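Local coordinates for DUF3863 domain-containing protein (Parabacteroides distasonis, PDB 3LM3), which is of unknown function but belongs to a clan of glycoside hydrolases and carbohydrate esterases and may act as a glycoside hydrolase or deacetylase, at residues H264-N277 / N340-S353. Numbering follows the deposited sequence. Where two conformers were deposited one is given.
Sequences HTEAIHFDKGLELN and NYRFVERGSGLGDS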
loop_
_atom_site.group_PDB
_atom_site.type_symbol
_atom_site.label_atom_id
_atom_site.label_comp_id
_atom_site.label_asym_id
_atom_site.label_seq_id
_atom_site.Cartn_x
_atom_site.Cartn_y
_atom_site.Cartn_z
ATOM N N HIS A 264 -1.885 -11.051 13.064
ATOM C CA HIS A 264 -1.509 -12.154 12.193
ATOM C C HIS A 264 -0.874 -11.638 10.899
ATOM O O HIS A 264 0.153 -12.141 10.429
ATOM C CB HIS A 264 -2.742 -12.994 11.849
ATOM C CG HIS A 264 -2.496 -14.009 10.781
ATOM N ND1 HIS A 264 -1.953 -15.241 11.058
ATOM C CD2 HIS A 264 -2.680 -13.961 9.435
ATOM C CE1 HIS A 264 -1.836 -15.921 9.931
ATOM N NE2 HIS A 264 -2.242 -15.158 8.929
ATOM N N THR A 265 -1.517 -10.631 10.305
ATOM C CA THR A 265 -1.024 -10.074 9.058
ATOM C C THR A 265 0.323 -9.417 9.266
ATOM O O THR A 265 1.248 -9.608 8.443
ATOM C CB THR A 265 -2.040 -9.123 8.446
ATOM O OG1 THR A 265 -3.283 -9.825 8.209
ATOM C CG2 THR A 265 -1.538 -8.549 7.138
ATOM N N GLU A 266 0.479 -8.686 10.369
ATOM C CA GLU A 266 1.803 -8.121 10.656
ATOM C C GLU A 266 2.860 -9.180 10.845
ATOM O O GLU A 266 4.013 -9.000 10.447
ATOM C CB GLU A 266 1.780 -7.180 11.851
ATOM C CG GLU A 266 0.950 -5.970 11.606
ATOM C CD GLU A 266 1.132 -4.926 12.664
ATOM O OE1 GLU A 266 1.225 -5.282 13.882
ATOM O OE2 GLU A 266 1.178 -3.737 12.320
ATOM N N ALA A 267 2.487 -10.317 11.448
ATOM C CA ALA A 267 3.455 -11.380 11.718
ATOM C C ALA A 267 4.020 -12.012 10.431
ATOM O O ALA A 267 5.136 -12.520 10.441
ATOM C CB ALA A 267 2.853 -12.451 12.620
ATOM N N ILE A 268 3.283 -11.941 9.324
ATOM C CA ILE A 268 3.821 -12.366 8.037
ATOM C C ILE A 268 5.149 -11.658 7.756
ATOM O O ILE A 268 6.110 -12.235 7.212
ATOM C CB ILE A 268 2.839 -12.048 6.888
ATOM C CG1 ILE A 268 1.506 -12.760 7.099
ATOM C CG2 ILE A 268 3.430 -12.364 5.483
ATOM C CD1 ILE A 268 0.397 -12.296 6.084
ATOM N N HIS A 269 5.199 -10.388 8.148
ATOM C CA HIS A 269 6.327 -9.500 7.913
ATOM C C HIS A 269 7.328 -9.454 9.042
ATOM O O HIS A 269 8.535 -9.395 8.810
ATOM C CB HIS A 269 5.763 -8.112 7.623
ATOM C CG HIS A 269 4.914 -8.125 6.411
ATOM N ND1 HIS A 269 5.464 -8.038 5.149
ATOM C CD2 HIS A 269 3.614 -8.444 6.238
ATOM C CE1 HIS A 269 4.521 -8.237 4.253
ATOM N NE2 HIS A 269 3.384 -8.488 4.887
ATOM N N PHE A 270 6.824 -9.435 10.262
ATOM C CA PHE A 270 7.680 -9.189 11.429
ATOM C C PHE A 270 8.225 -10.454 12.087
ATOM O O PHE A 270 9.154 -10.359 12.888
ATOM C CB PHE A 270 6.913 -8.338 12.437
ATOM C CG PHE A 270 6.611 -6.913 11.986
ATOM C CD1 PHE A 270 7.221 -6.343 10.873
ATOM C CD2 PHE A 270 5.762 -6.116 12.751
ATOM C CE1 PHE A 270 6.960 -5.023 10.517
ATOM C CE2 PHE A 270 5.496 -4.794 12.387
ATOM C CZ PHE A 270 6.114 -4.260 11.270
ATOM N N ASP A 271 7.692 -11.622 11.722
ATOM C CA ASP A 271 8.269 -12.906 12.137
ATOM C C ASP A 271 9.035 -13.494 10.944
ATOM O O ASP A 271 10.210 -13.137 10.719
ATOM C CB ASP A 271 7.161 -13.817 12.683
ATOM C CG ASP A 271 6.677 -13.399 14.079
ATOM O OD1 ASP A 271 7.406 -12.686 14.808
ATOM O OD2 ASP A 271 5.536 -13.840 14.429
ATOM N N LYS A 272 8.392 -14.302 10.117
ATOM C CA LYS A 272 9.070 -14.996 9.016
ATOM C C LYS A 272 9.616 -14.041 7.957
ATOM O O LYS A 272 10.703 -14.227 7.454
ATOM C CB LYS A 272 8.119 -16.012 8.378
ATOM C CG LYS A 272 8.671 -16.787 7.186
ATOM C CD LYS A 272 9.774 -17.756 7.550
ATOM C CE LYS A 272 9.834 -18.884 6.515
ATOM N NZ LYS A 272 10.836 -19.919 6.862
ATOM N N GLY A 273 8.853 -13.001 7.626
ATOM C CA GLY A 273 9.303 -12.098 6.565
ATOM C C GLY A 273 10.675 -11.500 6.820
ATOM O O GLY A 273 11.548 -11.453 5.924
ATOM N N LEU A 274 10.878 -11.018 8.039
ATOM C CA LEU A 274 12.156 -10.402 8.376
ATOM C C LEU A 274 13.299 -11.412 8.235
ATOM O O LEU A 274 14.403 -11.067 7.794
ATOM C CB LEU A 274 12.110 -9.778 9.770
ATOM C CG LEU A 274 13.436 -9.120 10.158
ATOM C CD1 LEU A 274 13.199 -7.858 10.943
ATOM C CD2 LEU A 274 14.304 -10.108 10.935
ATOM N N GLU A 275 13.038 -12.654 8.598
ATOM C CA GLU A 275 14.045 -13.706 8.421
ATOM C C GLU A 275 14.360 -13.952 6.953
ATOM O O GLU A 275 15.528 -14.149 6.586
ATOM C CB GLU A 275 13.607 -15.017 9.068
ATOM C CG GLU A 275 13.782 -15.066 10.561
ATOM C CD GLU A 275 13.689 -16.491 11.096
ATOM O OE1 GLU A 275 12.770 -17.235 10.676
ATOM O OE2 GLU A 275 14.538 -16.869 11.927
ATOM N N LEU A 276 13.329 -13.945 6.106
ATOM C CA LEU A 276 13.520 -14.211 4.684
ATOM C C LEU A 276 14.125 -13.035 3.919
ATOM O O LEU A 276 14.870 -13.241 2.958
ATOM C CB LEU A 276 12.186 -14.596 4.045
ATOM C CG LEU A 276 11.572 -15.927 4.484
ATOM C CD1 LEU A 276 10.101 -16.041 4.086
ATOM C CD2 LEU A 276 12.377 -17.116 3.960
ATOM N N ASN A 277 13.732 -11.833 4.311
ATOM C CA ASN A 277 14.003 -10.640 3.483
ATOM C C ASN A 277 15.018 -9.678 4.062
ATOM O O ASN A 277 15.451 -8.762 3.374
ATOM C CB ASN A 277 12.688 -9.912 3.203
ATOM C CG ASN A 277 11.707 -10.807 2.470
ATOM O OD1 ASN A 277 12.129 -11.519 1.538
ATOM N ND2 ASN A 277 10.428 -10.825 2.905
ATOM N N ASN A 340 15.070 -9.484 -3.573
ATOM C CA ASN A 340 14.446 -10.736 -3.934
ATOM C C ASN A 340 13.606 -11.089 -2.716
ATOM O O ASN A 340 14.156 -11.402 -1.672
ATOM C CB ASN A 340 15.519 -11.793 -4.246
ATOM C CG ASN A 340 14.952 -13.085 -4.764
ATOM O OD1 ASN A 340 13.842 -13.455 -4.462
ATOM N ND2 ASN A 340 15.750 -13.784 -5.581
ATOM N N TYR A 341 12.287 -10.940 -2.817
ATOM C CA TYR A 341 11.406 -11.071 -1.662
ATOM C C TYR A 341 10.674 -12.406 -1.629
ATOM O O TYR A 341 10.253 -12.936 -2.671
ATOM C CB TYR A 341 10.367 -9.974 -1.640
ATOM C CG TYR A 341 10.902 -8.573 -1.751
ATOM C CD1 TYR A 341 11.836 -8.067 -0.842
ATOM C CD2 TYR A 341 10.444 -7.718 -2.745
ATOM C CE1 TYR A 341 12.297 -6.758 -0.920
ATOM C CE2 TYR A 341 10.892 -6.403 -2.841
ATOM C CZ TYR A 341 11.828 -5.938 -1.930
ATOM O OH TYR A 341 12.249 -4.618 -1.986
ATOM N N ARG A 342 10.568 -12.948 -0.430
ATOM C CA ARG A 342 9.846 -14.187 -0.175
ATOM C C ARG A 342 8.961 -14.005 1.046
ATOM O O ARG A 342 9.358 -13.335 2.010
ATOM C CB ARG A 342 10.816 -15.331 0.094
ATOM C CG ARG A 342 11.635 -15.705 -1.120
ATOM C CD ARG A 342 12.717 -16.707 -0.785
ATOM N NE ARG A 342 13.643 -16.104 0.153
ATOM C CZ ARG A 342 14.473 -16.740 0.971
ATOM N NH1 ARG A 342 14.537 -18.076 0.990
ATOM N NH2 ARG A 342 15.267 -16.023 1.773
ATOM N N PHE A 343 7.770 -14.606 0.979
ATOM C CA PHE A 343 6.849 -14.685 2.097
ATOM C C PHE A 343 6.244 -16.061 2.192
ATOM O O PHE A 343 6.042 -16.711 1.167
ATOM C CB PHE A 343 5.719 -13.654 1.960
ATOM C CG PHE A 343 6.214 -12.252 1.851
ATOM C CD1 PHE A 343 6.583 -11.545 2.981
ATOM C CD2 PHE A 343 6.344 -11.641 0.618
ATOM C CE1 PHE A 343 7.115 -10.269 2.869
ATOM C CE2 PHE A 343 6.866 -10.332 0.516
ATOM C CZ PHE A 343 7.233 -9.656 1.648
ATOM N N VAL A 344 5.947 -16.473 3.416
ATOM C CA VAL A 344 5.208 -17.710 3.694
ATOM C C VAL A 344 4.120 -17.385 4.706
ATOM O O VAL A 344 4.392 -16.698 5.705
ATOM C CB VAL A 344 6.123 -18.809 4.256
ATOM C CG1 VAL A 344 5.299 -20.036 4.680
ATOM C CG2 VAL A 344 7.207 -19.177 3.249
ATOM N N GLU A 345 2.900 -17.840 4.459
ATOM C CA GLU A 345 1.793 -17.600 5.386
ATOM C C GLU A 345 0.858 -18.775 5.418
ATOM O O GLU A 345 0.521 -19.308 4.381
ATOM C CB GLU A 345 0.998 -16.379 4.947
ATOM C CG GLU A 345 -0.159 -16.055 5.896
ATOM C CD GLU A 345 -1.301 -15.317 5.281
ATOM O OE1 GLU A 345 -1.181 -14.840 4.136
ATOM O OE2 GLU A 345 -2.347 -15.152 5.988
ATOM N N ARG A 346 0.433 -19.155 6.614
ATOM C CA ARG A 346 -0.746 -20.006 6.785
ATOM C C ARG A 346 -1.904 -19.168 7.288
ATOM O O ARG A 346 -1.714 -18.120 7.914
ATOM C CB ARG A 346 -0.490 -21.178 7.719
ATOM C CG ARG A 346 0.400 -22.201 7.120
ATOM C CD ARG A 346 0.685 -23.328 8.089
ATOM N NE ARG A 346 1.425 -24.378 7.407
ATOM C CZ ARG A 346 1.604 -25.608 7.896
ATOM N NH1 ARG A 346 1.119 -25.941 9.079
ATOM N NH2 ARG A 346 2.283 -26.492 7.177
ATOM N N GLY A 347 -3.134 -19.588 7.009
ATOM C CA GLY A 347 -4.282 -18.784 7.421
ATOM C C GLY A 347 -4.341 -18.619 8.927
ATOM O O GLY A 347 -3.920 -19.512 9.679
ATOM N N SER A 348 -4.886 -17.497 9.381
ATOM C CA SER A 348 -5.044 -17.257 10.806
ATOM C C SER A 348 -6.067 -18.168 11.440
ATOM O O SER A 348 -6.092 -18.338 12.658
ATOM C CB SER A 348 -5.449 -15.818 11.076
ATOM O OG SER A 348 -6.735 -15.523 10.554
ATOM N N GLY A 349 -6.971 -18.719 10.638
ATOM C CA GLY A 349 -8.113 -19.399 11.209
ATOM C C GLY A 349 -9.278 -18.508 11.583
ATOM O O GLY A 349 -10.229 -18.976 12.253
ATOM N N LEU A 350 -9.216 -17.238 11.209
ATOM C CA LEU A 350 -10.292 -16.304 11.419
ATOM C C LEU A 350 -10.838 -15.838 10.077
ATOM O O LEU A 350 -10.083 -15.478 9.182
ATOM C CB LEU A 350 -9.780 -15.104 12.204
ATOM C CG LEU A 350 -9.043 -15.411 13.515
ATOM C CD1 LEU A 350 -8.395 -14.100 14.031
ATOM C CD2 LEU A 350 -9.993 -16.007 14.524
ATOM N N GLY A 351 -12.168 -15.845 9.961
ATOM C CA GLY A 351 -12.823 -15.331 8.750
ATOM C C GLY A 351 -12.350 -16.032 7.497
ATOM O O GLY A 351 -12.299 -17.265 7.437
ATOM N N ASP A 352 -12.024 -15.269 6.475
ATOM C CA ASP A 352 -11.569 -15.844 5.219
ATOM C C ASP A 352 -10.059 -16.085 5.142
ATOM O O ASP A 352 -9.529 -16.410 4.092
ATOM C CB ASP A 352 -12.067 -15.000 4.022
ATOM C CG ASP A 352 -11.581 -13.554 4.052
ATOM O OD1 ASP A 352 -11.309 -13.038 5.142
ATOM O OD2 ASP A 352 -11.534 -12.930 2.963
ATOM N N SER A 353 -9.344 -15.955 6.262
ATOM C CA SER A 353 -7.928 -16.346 6.314
ATOM C C SER A 353 -7.889 -17.846 6.678
ATOM O O SER A 353 -7.582 -18.232 7.803
ATOM C CB SER A 353 -7.175 -15.483 7.334
ATOM O OG SER A 353 -5.770 -15.719 7.308
HETATM O O HOH W 1 6.306 -14.638 5.695
HETATM O O HOH W 2 14.066 -13.287 0.211
HETATM O O HOH W 3 16.358 -11.747 0.702
#
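H264 and E345 meet at one end of an alpha/beta packing contact in which helix 255-277 lies against strand 341-346, an outermost strand of a four-stranded antiparallel sheet. The axes of the two segments approach to 7.5 Å, their directions 151° apart, roughly antiparallel, and the contact illustrates how a helix can be held to such a strand by polar bonds at both ends, with mostly apolar side chains and one bridging water between. The H264 side chain can be followed outward. Its CB lies 4.0 Å from S348 CB. With CG anti to the backbone N (chi1 170°), the imidazole extends toward the end of the strand and the turn after it, and S348 CB sits over the centre of one face in a CH-pi contact. CD2 borders the carboxylate, R346 O lies at the ring edge, 3.0 Å from CE1, and NE2 donates to E345 OE2 (2.9 Å), nearly in the ring plane but on the anti side of a carboxylate turned 52° from the ring. Replaced by an alanine, H264 would lose its ring, which would probably leave E345 OE2 without this mate and S348 CB with a gap where the ring face had been. S353 OG, near the ring, accepts from S348 N and is also hydrogen-bonded to D221. In the middle, I268 lays CD1 against the E345 carboxylate and CG2 near the F343 ring, while a water links I268 O to V344 N. H269, whose ND1 bonds Y190, meets F343 obliquely. At the other end L276 CD2 covers one face of the R342 guanidinium, whose NH2 donates to L276 O at 3.0 Å. The N277 amide bonds the backbone of R342 twice: ND2 donates to R342 O, tilted from the carbonyl plane, and OD1 accepts from R342 N on an in-plane lone pair, 2.9 Å away.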